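Local structure of Cas13d (uncultured Ruminococcus sp, 6IV9) at residues A[59-71]-A[131-144]. The protein binds a CRISPR RNA and, through its two HEPN domains, matures that RNA and cleaves target RNA. The protein carries 2 engineered substitutions. Sequence-based numbering, arbitrary orientation.
Sequences GMKSILVSENKMY and TSNPTHRSGESSPV. With MG (magnesium ion), chain C; nucleotides of chain B.
Pro134 presses the CG-CD rim of its ring onto Ile63, Val65 and Met70. Pro134 CG lies 3.6 Å from Ile63 CG2, with the two side chains at about a right angle. Val65 CG2 meets the same CG. Val65 CG1 stands anti to the backbone N (chi1 -176°), which places it 3.8 Å from Thr135 CG2, and it also touches Val144 CG2. Met70 SD sits 3.9 Å from Pro134 CD and borders Asn133 OD1. Asn133 OD1 belongs to an Asx turn and takes two bonds from one face of its plane: Thr135 N at 3.0 Å and Thr135 OG1 at 2.8 Å. Asn133 ND2 bonds to Asn111 O. With a leucine in place of Asn133, Thr135 N and OG1 would probably lose their shared acceptor and Asn111 O its donor, leaving the turn that presents Pro134 less firmly fixed. The poorly ordered Glu67 carboxylate reaches Pro143, with Glu67 OE1 3.1 Å from Pro143 CD.

Arg137 ties the loop 134-143 together from within. Its NH1 donates to Pro134 O, in the carbonyl plane, and to Pro143 O. Arg137 NH2 forms a 2.8 Å salt bridge with Glu140 OE2. Arg137 O, Glu140 O and four waters bind the magnesium ion. Ser138 N donates almost straight to OP1 of G6 in chain B. Mainly apolar packing thus joins the loop to the hairpin of strands 60-65 and 69-75, while polar bonds and magnesium shape its RNA-binding end.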
loop_
_atom_site.group_PDB
_atom_site.type_symbol
_atom_site.label_atom_id
_atom_site.label_comp_id
_atom_site.label_asym_id
_atom_site.label_seq_id
_atom_site.Cartn_x
_atom_site.Cartn_y
_atom_site.Cartn_z
ATOM N N GLY A 59 -3.663 29.372 -2.025
ATOM C CA GLY A 59 -4.542 28.893 -3.106
ATOM C C GLY A 59 -3.895 28.674 -4.468
ATOM O O GLY A 59 -4.605 28.216 -5.325
ATOM N N MET A 60 -2.597 28.923 -4.643
ATOM C CA MET A 60 -1.974 28.695 -5.969
ATOM C C MET A 60 -1.580 27.222 -6.088
ATOM O O MET A 60 -0.711 26.805 -5.373
ATOM C CB MET A 60 -0.729 29.550 -6.183
ATOM C CG MET A 60 -0.154 29.380 -7.562
ATOM S SD MET A 60 1.136 30.560 -7.927
ATOM C CE MET A 60 0.178 32.051 -8.152
ATOM N N LYS A 61 -2.318 26.484 -6.903
ATOM C CA LYS A 61 -2.095 25.039 -7.141
ATOM C C LYS A 61 -0.878 24.759 -8.020
ATOM O O LYS A 61 -0.104 23.913 -7.665
ATOM C CB LYS A 61 -3.313 24.463 -7.848
ATOM C CG LYS A 61 -3.311 22.967 -8.078
ATOM C CD LYS A 61 -4.637 22.515 -8.606
ATOM C CE LYS A 61 -4.648 21.078 -9.052
ATOM N NZ LYS A 61 -4.587 20.177 -7.893
ATOM N N SER A 62 -0.781 25.443 -9.151
ATOM C CA SER A 62 0.360 25.167 -10.037
ATOM C C SER A 62 0.617 26.313 -11.016
ATOM O O SER A 62 -0.285 27.056 -11.296
ATOM C CB SER A 62 0.065 23.882 -10.741
ATOM O OG SER A 62 0.640 23.835 -12.005
ATOM N N ILE A 63 1.861 26.447 -11.441
ATOM C CA ILE A 63 2.188 27.368 -12.558
ATOM C C ILE A 63 2.681 26.476 -13.697
ATOM O O ILE A 63 3.763 25.962 -13.604
ATOM C CB ILE A 63 3.243 28.409 -12.172
ATOM C CG1 ILE A 63 2.834 29.189 -10.927
ATOM C CG2 ILE A 63 3.502 29.319 -13.352
ATOM C CD1 ILE A 63 3.824 30.230 -10.525
ATOM N N LEU A 64 1.859 26.289 -14.710
ATOM C CA LEU A 64 2.231 25.465 -15.877
ATOM C C LEU A 64 3.011 26.348 -16.840
ATOM O O LEU A 64 2.631 27.482 -17.014
ATOM C CB LEU A 64 0.965 24.885 -16.498
ATOM C CG LEU A 64 0.164 24.025 -15.528
ATOM C CD1 LEU A 64 -1.179 23.662 -16.096
ATOM C CD2 LEU A 64 0.935 22.781 -15.140
ATOM N N VAL A 65 4.080 25.808 -17.405
ATOM C CA VAL A 65 4.944 26.625 -18.286
ATOM C C VAL A 65 4.994 26.038 -19.689
ATOM O O VAL A 65 5.153 24.848 -19.839
ATOM C CB VAL A 65 6.366 26.810 -17.724
ATOM C CG1 VAL A 65 7.190 27.721 -18.601
ATOM C CG2 VAL A 65 6.388 27.295 -16.290
ATOM N N SER A 66 4.794 26.913 -20.653
ATOM C CA SER A 66 4.986 26.613 -22.088
ATOM C C SER A 66 6.113 27.528 -22.591
ATOM O O SER A 66 6.644 28.338 -21.814
ATOM C CB SER A 66 3.748 26.803 -22.879
ATOM O OG SER A 66 3.632 28.158 -23.234
ATOM N N GLU A 67 6.485 27.396 -23.847
ATOM C CA GLU A 67 7.594 28.262 -24.289
ATOM C C GLU A 67 7.161 29.727 -24.178
ATOM O O GLU A 67 7.911 30.502 -23.649
ATOM C CB GLU A 67 8.062 27.854 -25.686
ATOM C CG GLU A 67 9.279 28.611 -26.161
ATOM C CD GLU A 67 10.545 28.299 -25.386
ATOM O OE1 GLU A 67 10.433 27.675 -24.323
ATOM O OE2 GLU A 67 11.630 28.694 -25.836
ATOM N N ASN A 68 5.960 30.076 -24.600
ATOM C CA ASN A 68 5.645 31.523 -24.614
ATOM C C ASN A 68 4.734 31.963 -23.463
ATOM O O ASN A 68 4.697 33.143 -23.197
ATOM C CB ASN A 68 5.131 31.932 -25.994
ATOM C CG ASN A 68 6.151 31.676 -27.085
ATOM O OD1 ASN A 68 5.945 30.844 -27.952
ATOM N ND2 ASN A 68 7.270 32.371 -27.034
ATOM N N LYS A 69 4.095 31.035 -22.765
ATOM C CA LYS A 69 3.101 31.435 -21.748
ATOM C C LYS A 69 3.219 30.628 -20.463
ATOM O O LYS A 69 3.850 29.601 -20.483
ATOM C CB LYS A 69 1.718 31.084 -22.274
ATOM C CG LYS A 69 1.348 31.706 -23.600
ATOM C CD LYS A 69 1.434 33.189 -23.573
ATOM C CE LYS A 69 0.973 33.811 -24.870
ATOM N NZ LYS A 69 0.944 35.289 -24.788
ATOM N N MET A 70 2.623 31.152 -19.399
ATOM C CA MET A 70 2.500 30.465 -18.096
ATOM C C MET A 70 1.013 30.438 -17.782
ATOM O O MET A 70 0.334 31.399 -18.121
ATOM C CB MET A 70 3.204 31.205 -16.960
ATOM C CG MET A 70 4.684 31.135 -17.017
ATOM S SD MET A 70 5.429 31.894 -15.594
ATOM C CE MET A 70 5.097 33.624 -15.878
ATOM N N TYR A 71 0.543 29.342 -17.215
ATOM C CA TYR A 71 -0.869 29.232 -16.810
ATOM C C TYR A 71 -0.873 28.983 -15.311
ATOM O O TYR A 71 -0.295 28.020 -14.889
ATOM C CB TYR A 71 -1.573 28.123 -17.585
ATOM C CG TYR A 71 -1.469 28.305 -19.071
ATOM C CD1 TYR A 71 -0.396 27.808 -19.773
ATOM C CD2 TYR A 71 -2.426 29.015 -19.756
ATOM C CE1 TYR A 71 -0.289 27.991 -21.135
ATOM C CE2 TYR A 71 -2.336 29.211 -21.118
ATOM C CZ TYR A 71 -1.260 28.701 -21.807
ATOM O OH TYR A 71 -1.171 28.901 -23.145
ATOM N N THR A 131 6.248 34.676 -4.989
ATOM C CA THR A 131 6.756 33.359 -5.425
ATOM C C THR A 131 7.691 33.586 -6.613
ATOM O O THR A 131 7.540 34.597 -7.285
ATOM C CB THR A 131 5.595 32.406 -5.716
ATOM O OG1 THR A 131 6.120 31.086 -5.771
ATOM C CG2 THR A 131 4.892 32.686 -7.016
ATOM N N SER A 132 8.659 32.702 -6.801
ATOM C CA SER A 132 9.596 32.834 -7.937
ATOM C C SER A 132 8.855 32.671 -9.253
ATOM O O SER A 132 7.975 31.855 -9.320
ATOM C CB SER A 132 10.657 31.792 -7.899
ATOM O OG SER A 132 11.238 31.717 -6.638
ATOM N N ASN A 133 9.231 33.462 -10.241
ATOM C CA ASN A 133 8.688 33.217 -11.588
ATOM C C ASN A 133 9.428 31.943 -12.008
ATOM O O ASN A 133 10.630 31.969 -12.051
ATOM C CB ASN A 133 8.991 34.401 -12.496
ATOM C CG ASN A 133 8.579 34.185 -13.927
ATOM O OD1 ASN A 133 8.486 33.065 -14.376
ATOM N ND2 ASN A 133 8.348 35.262 -14.643
ATOM N N PRO A 134 8.750 30.837 -12.344
ATOM C CA PRO A 134 9.415 29.571 -12.643
ATOM C C PRO A 134 10.319 29.575 -13.881
ATOM O O PRO A 134 11.109 28.716 -14.006
ATOM C CB PRO A 134 8.291 28.547 -12.776
ATOM C CG PRO A 134 7.068 29.355 -13.019
ATOM C CD PRO A 134 7.325 30.728 -12.442
ATOM N N THR A 135 10.167 30.574 -14.742
ATOM C CA THR A 135 10.991 30.668 -15.968
ATOM C C THR A 135 12.354 31.299 -15.660
ATOM O O THR A 135 13.181 31.327 -16.540
ATOM C CB THR A 135 10.269 31.465 -17.052
ATOM O OG1 THR A 135 10.114 32.800 -16.600
ATOM C CG2 THR A 135 8.922 30.898 -17.413
ATOM N N HIS A 136 12.565 31.770 -14.440
ATOM C CA HIS A 136 13.829 32.459 -14.087
ATOM C C HIS A 136 14.812 31.493 -13.428
ATOM O O HIS A 136 14.657 31.203 -12.252
ATOM C CB HIS A 136 13.510 33.626 -13.161
ATOM C CG HIS A 136 14.706 34.395 -12.735
ATOM N ND1 HIS A 136 15.438 35.127 -13.601
ATOM C CD2 HIS A 136 15.280 34.557 -11.536
ATOM C CE1 HIS A 136 16.426 35.692 -12.962
ATOM N NE2 HIS A 136 16.349 35.362 -11.709
ATOM N N ARG A 137 15.768 30.990 -14.205
ATOM C CA ARG A 137 16.810 30.060 -13.707
ATOM C C ARG A 137 18.148 30.372 -14.387
ATOM O O ARG A 137 18.189 30.400 -15.596
ATOM C CB ARG A 137 16.379 28.613 -13.941
ATOM C CG ARG A 137 15.004 28.286 -13.393
ATOM C CD ARG A 137 14.537 26.878 -13.671
ATOM N NE ARG A 137 14.798 26.430 -15.012
ATOM C CZ ARG A 137 14.088 26.753 -16.074
ATOM N NH1 ARG A 137 13.014 27.501 -15.956
ATOM N NH2 ARG A 137 14.435 26.292 -17.253
ATOM N N SER A 138 19.199 30.548 -13.606
ATOM C CA SER A 138 20.520 30.894 -14.179
ATOM C C SER A 138 21.133 29.701 -14.907
ATOM O O SER A 138 20.947 28.587 -14.475
ATOM C CB SER A 138 21.445 31.412 -13.138
ATOM O OG SER A 138 21.897 30.349 -12.360
ATOM N N GLY A 139 21.816 29.969 -16.009
ATOM C CA GLY A 139 22.486 28.908 -16.764
ATOM C C GLY A 139 21.531 28.028 -17.538
ATOM O O GLY A 139 21.953 26.971 -17.948
ATOM N N GLU A 140 20.280 28.442 -17.693
ATOM C CA GLU A 140 19.322 27.656 -18.498
ATOM C C GLU A 140 18.668 28.588 -19.511
ATOM O O GLU A 140 18.056 29.539 -19.108
ATOM C CB GLU A 140 18.280 26.983 -17.615
ATOM C CG GLU A 140 18.855 25.894 -16.753
ATOM C CD GLU A 140 17.831 25.020 -16.064
ATOM O OE1 GLU A 140 18.125 24.546 -14.978
ATOM O OE2 GLU A 140 16.757 24.819 -16.619
ATOM N N SER A 141 18.845 28.312 -20.792
ATOM C CA SER A 141 18.260 29.169 -21.846
ATOM C C SER A 141 16.733 29.084 -21.893
ATOM O O SER A 141 16.110 30.094 -22.102
ATOM C CB SER A 141 18.874 28.867 -23.171
ATOM O OG SER A 141 20.273 28.806 -23.053
ATOM N N SER A 142 16.177 27.893 -21.758
ATOM C CA SER A 142 14.715 27.728 -21.902
ATOM C C SER A 142 13.921 28.205 -20.694
ATOM O O SER A 142 14.303 27.927 -19.592
ATOM C CB SER A 142 14.367 26.302 -22.182
ATOM O OG SER A 142 12.975 26.151 -22.315
ATOM N N PRO A 143 12.727 28.784 -20.902
ATOM C CA PRO A 143 11.823 29.114 -19.822
ATOM C C PRO A 143 11.352 27.796 -19.193
ATOM O O PRO A 143 11.024 27.780 -18.060
ATOM C CB PRO A 143 10.590 29.734 -20.481
ATOM C CG PRO A 143 11.000 30.033 -21.886
ATOM C CD PRO A 143 12.174 29.139 -22.191
ATOM N N VAL A 144 11.335 26.734 -19.992
ATOM C CA VAL A 144 10.787 25.425 -19.548
ATOM C C VAL A 144 11.844 24.604 -18.816
ATOM O O VAL A 144 12.807 24.213 -19.407
ATOM C CB VAL A 144 10.172 24.637 -20.715
ATOM C CG1 VAL A 144 9.665 23.285 -20.273
ATOM C CG2 VAL A 144 9.070 25.410 -21.402
HETATM MG MG MG C . 17.340 31.124 -17.685
ATOM P P G B 6 18.540 29.625 -9.438
ATOM O OP1 G B 6 19.007 30.270 -10.660
ATOM O OP2 G B 6 19.452 29.384 -8.366
ATOM O "O5'" G B 6 17.423 30.489 -8.740
ATOM C "C5'" G B 6 16.367 31.110 -9.482
ATOM C "C4'" G B 6 15.497 31.941 -8.581
ATOM O "O4'" G B 6 14.893 31.093 -7.562
ATOM C "C3'" G B 6 16.227 33.026 -7.758
ATOM O "O3'" G B 6 16.371 34.216 -8.510
ATOM C "C2'" G B 6 15.262 33.248 -6.609
ATOM O "O2'" G B 6 14.137 34.025 -7.007
ATOM C "C1'" G B 6 14.841 31.806 -6.320
ATOM N N9 G B 6 15.685 31.107 -5.359
ATOM C C8 G B 6 16.710 30.235 -5.613
ATOM N N7 G B 6 17.242 29.746 -4.531
ATOM C C5 G B 6 16.532 30.343 -3.503
ATOM C C6 G B 6 16.691 30.242 -2.104
ATOM O O6 G B 6 17.448 29.517 -1.475
ATOM N N1 G B 6 15.804 31.071 -1.430
ATOM C C2 G B 6 14.960 31.955 -2.021
ATOM N N2 G B 6 14.210 32.694 -1.197
ATOM N N3 G B 6 14.780 32.045 -3.327
ATOM C C4 G B 6 15.589 31.206 -3.999
ATOM P P A B 29 4.347 14.863 -3.781
ATOM O OP1 A B 29 3.214 14.020 -3.934
ATOM O OP2 A B 29 5.176 15.293 -4.933
ATOM O "O5'" A B 29 3.779 16.137 -3.010
ATOM C "C5'" A B 29 4.676 17.148 -2.542
ATOM C "C4'" A B 29 3.994 18.486 -2.680
ATOM O "O4'" A B 29 3.710 18.691 -4.087
ATOM C "C3'" A B 29 2.626 18.583 -2.023
ATOM O "O3'" A B 29 2.732 18.741 -0.603
ATOM C "C2'" A B 29 2.044 19.775 -2.779
ATOM O "O2'" A B 29 2.587 21.004 -2.305
ATOM C "C1'" A B 29 2.544 19.480 -4.206
ATOM N N9 A B 29 1.591 18.721 -4.957
ATOM C C8 A B 29 1.517 17.361 -5.143
ATOM N N7 A B 29 0.421 16.979 -5.737
ATOM C C5 A B 29 -0.286 18.155 -5.931
ATOM C C6 A B 29 -1.553 18.417 -6.463
ATOM N N6 A B 29 -2.350 17.480 -6.972
ATOM N N1 A B 29 -1.970 19.706 -6.492
ATOM C C2 A B 29 -1.162 20.646 -6.003
ATOM N N3 A B 29 0.038 20.517 -5.453
ATOM C C4 A B 29 0.405 19.225 -5.415
ATOM P P U B 23 4.695 21.883 -7.561
ATOM O OP1 U B 23 3.912 22.463 -8.665
ATOM O OP2 U B 23 4.203 21.890 -6.198
ATOM O "O5'" U B 23 4.931 20.359 -7.987
ATOM C "C5'" U B 23 5.318 19.331 -7.045
ATOM C "C4'" U B 23 4.885 17.977 -7.607
ATOM O "O4'" U B 23 3.436 17.950 -7.568
ATOM C "C3'" U B 23 5.247 17.773 -9.087
ATOM O "O3'" U B 23 5.645 16.437 -9.311
ATOM C "C2'" U B 23 3.957 18.051 -9.816
ATOM O "O2'" U B 23 3.875 17.475 -11.121
ATOM C "C1'" U B 23 2.915 17.539 -8.817
ATOM N N1 U B 23 1.622 18.202 -9.032
ATOM C C2 U B 23 0.554 17.444 -9.478
ATOM O O2 U B 23 0.629 16.259 -9.671
ATOM N N3 U B 23 -0.594 18.153 -9.731
ATOM C C4 U B 23 -0.782 19.489 -9.610
ATOM O O4 U B 23 -1.873 19.974 -9.905
ATOM C C5 U B 23 0.355 20.209 -9.119
ATOM C C6 U B 23 1.484 19.553 -8.845
HETATM O O HOH W 1 15.347 29.744 -17.451
HETATM O O HOH W 2 16.430 32.873 -16.490
HETATM O O HOH W 3 16.487 32.124 -19.744
HETATM O O HOH W 4 19.585 31.898 -18.227
#